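Local coordinates for odorant-binding protein 1F (Rattus norvegicus, PDB 3FIQ) that is a secreted lipocalin of the nasal epithelium that binds a wide variety of chemical odorants, at residues G14-K28 / K110-L124. Numbering follows the deposited sequence.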
# COMPACT_ATOMS: atom_id res chain seq x y z
N GLY A 14 -14.51 -1.91 1.61
CA GLY A 14 -14.86 -0.65 2.22
C GLY A 14 -13.81 0.41 1.97
O GLY A 14 -12.88 0.16 1.19
N ASP A 15 -13.94 1.54 2.66
CA ASP A 15 -13.00 2.63 2.49
C ASP A 15 -11.75 2.37 3.33
O ASP A 15 -11.83 1.85 4.45
CB ASP A 15 -13.66 3.90 2.98
CG ASP A 15 -14.77 4.41 2.07
OD1 ASP A 15 -14.90 4.05 0.91
OD2 ASP A 15 -15.53 5.29 2.58
N TRP A 16 -10.61 2.80 2.79
CA TRP A 16 -9.30 2.68 3.44
C TRP A 16 -8.54 3.91 3.06
O TRP A 16 -8.78 4.53 2.04
CB TRP A 16 -8.52 1.46 2.93
CG TRP A 16 -9.06 0.14 3.41
CD1 TRP A 16 -10.06 -0.54 2.83
CD2 TRP A 16 -8.69 -0.59 4.58
NE1 TRP A 16 -10.32 -1.66 3.54
CE2 TRP A 16 -9.49 -1.71 4.63
CE3 TRP A 16 -7.70 -0.43 5.55
CZ2 TRP A 16 -9.37 -2.69 5.63
CZ3 TRP A 16 -7.57 -1.38 6.52
CH2 TRP A 16 -8.39 -2.50 6.57
N ARG A 17 -7.57 4.25 3.89
CA ARG A 17 -6.66 5.33 3.61
C ARG A 17 -5.26 4.87 3.85
O ARG A 17 -5.01 3.86 4.49
CB ARG A 17 -6.90 6.52 4.58
CG ARG A 17 -6.62 6.21 6.07
CD ARG A 17 -7.18 7.26 7.04
NE ARG A 17 -6.59 8.55 6.81
CZ ARG A 17 -7.05 9.73 7.20
NH1 ARG A 17 -8.16 9.84 7.93
NH2 ARG A 17 -6.37 10.84 6.86
N THR A 18 -4.31 5.60 3.28
CA THR A 18 -2.90 5.30 3.50
C THR A 18 -2.38 6.14 4.62
O THR A 18 -2.42 7.39 4.57
CB THR A 18 -2.09 5.59 2.27
OG1 THR A 18 -2.58 4.84 1.16
CG2 THR A 18 -0.60 5.21 2.48
N LEU A 19 -1.80 5.46 5.61
CA LEU A 19 -1.17 6.15 6.74
C LEU A 19 0.31 6.40 6.55
O LEU A 19 0.78 7.52 6.75
CB LEU A 19 -1.39 5.37 8.03
CG LEU A 19 -2.84 5.11 8.44
CD1 LEU A 19 -2.91 4.51 9.85
CD2 LEU A 19 -3.62 6.37 8.42
N TYR A 20 1.07 5.35 6.15
CA TYR A 20 2.49 5.46 5.97
C TYR A 20 2.89 4.64 4.77
O TYR A 20 2.27 3.62 4.47
CB TYR A 20 3.27 4.88 7.18
CG TYR A 20 3.11 5.68 8.46
CD1 TYR A 20 3.99 6.71 8.74
CD2 TYR A 20 2.11 5.39 9.35
CE1 TYR A 20 3.81 7.48 9.91
CE2 TYR A 20 1.91 6.17 10.48
CZ TYR A 20 2.79 7.15 10.78
OH TYR A 20 2.56 7.89 11.93
N ILE A 21 3.95 5.08 4.08
CA ILE A 21 4.60 4.23 3.09
C ILE A 21 6.09 4.30 3.32
O ILE A 21 6.63 5.37 3.48
CB ILE A 21 4.32 4.70 1.64
CG1 ILE A 21 2.86 4.92 1.37
CG2 ILE A 21 4.90 3.74 0.65
CD1 ILE A 21 2.56 5.50 -0.01
N VAL A 22 6.80 3.16 3.29
CA VAL A 22 8.25 3.22 3.37
C VAL A 22 8.82 2.38 2.22
O VAL A 22 8.24 1.36 1.85
CB VAL A 22 8.74 2.79 4.69
CG1 VAL A 22 8.45 1.40 4.95
CG2 VAL A 22 10.26 3.09 4.85
N ALA A 23 9.89 2.81 1.58
CA ALA A 23 10.39 2.09 0.42
C ALA A 23 11.91 2.26 0.33
O ALA A 23 12.43 3.20 0.91
CB ALA A 23 9.77 2.57 -0.86
N ASP A 24 12.62 1.35 -0.35
CA ASP A 24 14.05 1.50 -0.46
C ASP A 24 14.53 2.43 -1.54
O ASP A 24 15.71 2.79 -1.52
CB ASP A 24 14.74 0.13 -0.63
CG ASP A 24 14.26 -0.65 -1.76
OD1 ASP A 24 13.30 -0.27 -2.43
OD2 ASP A 24 14.81 -1.77 -1.95
N ASN A 25 13.66 2.88 -2.43
CA ASN A 25 13.92 3.92 -3.43
C ASN A 25 12.99 5.09 -3.06
O ASN A 25 11.79 5.08 -3.36
CB ASN A 25 13.67 3.44 -4.86
CG ASN A 25 14.71 2.45 -5.34
OD1 ASN A 25 14.37 1.37 -5.89
ND2 ASN A 25 15.98 2.75 -5.08
N VAL A 26 13.49 6.10 -2.36
CA VAL A 26 12.58 7.07 -1.75
C VAL A 26 11.83 7.91 -2.76
O VAL A 26 10.71 8.35 -2.48
CB VAL A 26 13.33 8.01 -0.72
CG1 VAL A 26 14.24 8.90 -1.39
CG2 VAL A 26 12.34 8.75 0.13
N GLU A 27 12.43 8.17 -3.92
CA GLU A 27 11.78 8.96 -4.92
C GLU A 27 10.47 8.33 -5.34
O GLU A 27 9.56 9.02 -5.82
CB GLU A 27 12.68 9.17 -6.13
CG GLU A 27 12.91 8.01 -6.97
CD GLU A 27 14.00 7.05 -6.47
OE1 GLU A 27 14.68 7.25 -5.39
OE2 GLU A 27 14.17 6.13 -7.31
N LYS A 28 10.31 7.01 -5.16
CA LYS A 28 9.10 6.36 -5.60
C LYS A 28 7.95 6.68 -4.67
O LYS A 28 6.80 6.57 -5.12
CB LYS A 28 9.29 4.85 -5.59
CG LYS A 28 10.24 4.35 -6.67
CD LYS A 28 9.68 4.39 -8.01
CE LYS A 28 10.62 3.78 -9.04
NZ LYS A 28 9.98 3.89 -10.37
N LYS A 110 13.94 -1.16 -12.63
CA LYS A 110 14.37 -0.83 -11.29
C LYS A 110 13.39 -1.49 -10.32
O LYS A 110 12.16 -1.36 -10.43
CB LYS A 110 14.38 0.67 -11.08
CG LYS A 110 14.87 1.12 -9.71
CD LYS A 110 14.71 2.63 -9.51
CE LYS A 110 15.95 3.40 -9.87
NZ LYS A 110 16.12 4.57 -8.90
N GLU A 111 13.93 -2.18 -9.34
CA GLU A 111 13.09 -2.82 -8.31
C GLU A 111 13.04 -2.03 -7.06
O GLU A 111 14.08 -1.62 -6.52
CB GLU A 111 13.71 -4.17 -7.96
CG GLU A 111 12.79 -5.06 -7.15
CD GLU A 111 13.38 -6.46 -6.89
OE1 GLU A 111 13.86 -7.09 -7.87
OE2 GLU A 111 13.36 -6.91 -5.70
N THR A 112 11.82 -1.82 -6.54
CA THR A 112 11.57 -1.10 -5.32
C THR A 112 10.74 -1.99 -4.40
O THR A 112 9.72 -2.57 -4.78
CB THR A 112 10.79 0.21 -5.58
OG1 THR A 112 11.47 1.01 -6.57
CG2 THR A 112 10.61 1.08 -4.33
N ASN A 113 11.23 -2.13 -3.19
CA ASN A 113 10.54 -2.80 -2.08
C ASN A 113 9.81 -1.79 -1.23
O ASN A 113 10.40 -0.84 -0.77
CB ASN A 113 11.55 -3.62 -1.26
CG ASN A 113 11.81 -4.99 -1.93
OD1 ASN A 113 11.19 -5.97 -1.59
ND2 ASN A 113 12.66 -5.01 -2.92
N VAL A 114 8.54 -2.06 -0.92
CA VAL A 114 7.64 -1.10 -0.29
C VAL A 114 6.85 -1.78 0.83
O VAL A 114 6.42 -2.92 0.71
CB VAL A 114 6.62 -0.59 -1.32
CG1 VAL A 114 5.72 0.50 -0.70
CG2 VAL A 114 7.29 -0.05 -2.59
N ILE A 115 6.68 -1.09 1.95
CA ILE A 115 5.70 -1.43 2.94
C ILE A 115 4.72 -0.26 2.97
O ILE A 115 5.12 0.88 3.09
CB ILE A 115 6.25 -1.77 4.32
CG1 ILE A 115 7.16 -2.96 4.17
CG2 ILE A 115 5.05 -2.03 5.33
CD1 ILE A 115 7.98 -3.23 5.53
N LEU A 116 3.44 -0.56 2.75
CA LEU A 116 2.39 0.45 2.80
C LEU A 116 1.41 0.09 3.90
O LEU A 116 0.96 -1.06 4.02
CB LEU A 116 1.65 0.48 1.42
CG LEU A 116 0.52 1.52 1.37
CD1 LEU A 116 0.42 2.06 -0.04
CD2 LEU A 116 -0.79 0.94 1.69
N VAL A 117 1.09 1.05 4.77
CA VAL A 117 0.14 0.85 5.84
C VAL A 117 -1.18 1.47 5.50
O VAL A 117 -1.28 2.71 5.31
CB VAL A 117 0.70 1.53 7.13
CG1 VAL A 117 -0.27 1.38 8.28
CG2 VAL A 117 2.04 0.96 7.54
N ALA A 118 -2.20 0.62 5.36
CA ALA A 118 -3.57 1.06 5.03
C ALA A 118 -4.40 1.01 6.32
O ALA A 118 -4.20 0.13 7.14
CB ALA A 118 -4.19 0.14 4.01
N GLY A 119 -5.28 1.96 6.46
CA GLY A 119 -6.08 2.07 7.67
C GLY A 119 -7.52 2.46 7.50
O GLY A 119 -7.87 3.09 6.54
N LYS A 120 -8.31 2.13 8.53
CA LYS A 120 -9.68 2.64 8.70
C LYS A 120 -9.73 3.61 9.83
O LYS A 120 -10.79 3.94 10.31
CB LYS A 120 -10.69 1.53 8.89
CG LYS A 120 -10.84 0.61 7.70
CD LYS A 120 -11.89 -0.45 7.90
CE LYS A 120 -12.20 -1.18 6.64
NZ LYS A 120 -13.03 -0.49 5.57
N ARG A 121 -8.56 4.07 10.25
CA ARG A 121 -8.43 5.11 11.26
C ARG A 121 -7.22 6.01 10.87
O ARG A 121 -6.45 5.62 10.00
CB ARG A 121 -8.19 4.48 12.61
CG ARG A 121 -7.00 3.56 12.66
CD ARG A 121 -6.93 2.85 13.90
NE ARG A 121 -6.76 3.77 15.01
CZ ARG A 121 -7.24 3.54 16.22
NH1 ARG A 121 -7.93 2.43 16.46
NH2 ARG A 121 -7.03 4.41 17.17
N GLU A 122 -7.00 7.12 11.59
CA GLU A 122 -6.02 8.10 11.12
C GLU A 122 -4.62 7.82 11.66
O GLU A 122 -3.66 8.37 11.14
CB GLU A 122 -6.43 9.54 11.48
CG GLU A 122 -6.27 9.96 12.90
CD GLU A 122 -6.24 11.48 13.03
OE1 GLU A 122 -6.65 12.16 12.05
OE2 GLU A 122 -5.80 11.98 14.10
N ASP A 123 -4.49 7.03 12.70
CA ASP A 123 -3.16 6.84 13.34
C ASP A 123 -2.80 5.39 13.62
O ASP A 123 -3.66 4.59 13.89
CB ASP A 123 -3.07 7.59 14.68
CG ASP A 123 -4.30 7.39 15.60
OD1 ASP A 123 -4.51 6.29 16.19
OD2 ASP A 123 -5.04 8.39 15.77
N LEU A 124 -1.50 5.09 13.61
CA LEU A 124 -0.95 3.93 14.30
C LEU A 124 -0.70 4.27 15.76
O LEU A 124 -0.34 5.41 16.13
CB LEU A 124 0.39 3.51 13.67
CG LEU A 124 0.28 2.97 12.24
CD1 LEU A 124 1.70 2.54 11.77
CD2 LEU A 124 -0.72 1.81 12.16
O HOH W 1 0.09 7.55 13.14
O HOH W 2 14.56 -3.05 -4.20
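K120 lies over one face of the W16 indole: its CG stands 3.8 Å from the centroid of the six-membered ring, 5° off the normal, a CH-pi contact, and its NZ 4.0 Å from that of the five-membered ring, a cation-pi contact. A bend at the last torsion (chi4 -74°) lets NZ also donate to D15 O at 2.9 Å, tilted from the carbonyl plane. W16 NE1 bonds to V12 O, so the indole is held by its N-H as well as its face; an alanine here would probably leave the K120 chain without its aromatic support and V12 O without its donor.

Backbone bonds join strand 17-23 to strand 111-119 antiparallel, R17 with G119 and V22 with I115 each bonding both ways. A bulge interrupts this register at L19: L19 N and Y20 O bond to V117 O and V117 N. In this way the first and last long strands close the lipocalin beta-barrel, with W16 in the G-x-W motif of the family.

Among apolar contacts, I21 CG2 meets V114 CG1 at 3.6 Å, on the face shared with T18, L116 and A118, while Y20 CD2 touches L124 CD1 at 3.8 Å, both side chains also touching K129 of helix 126-138.

At the far end, D24 N donates to N113 O, and D24 OD1 accepts N113 N at 2.9 Å, 33° out of the carboxylate plane; K110 NZ forms a salt bridge with E27 OE2.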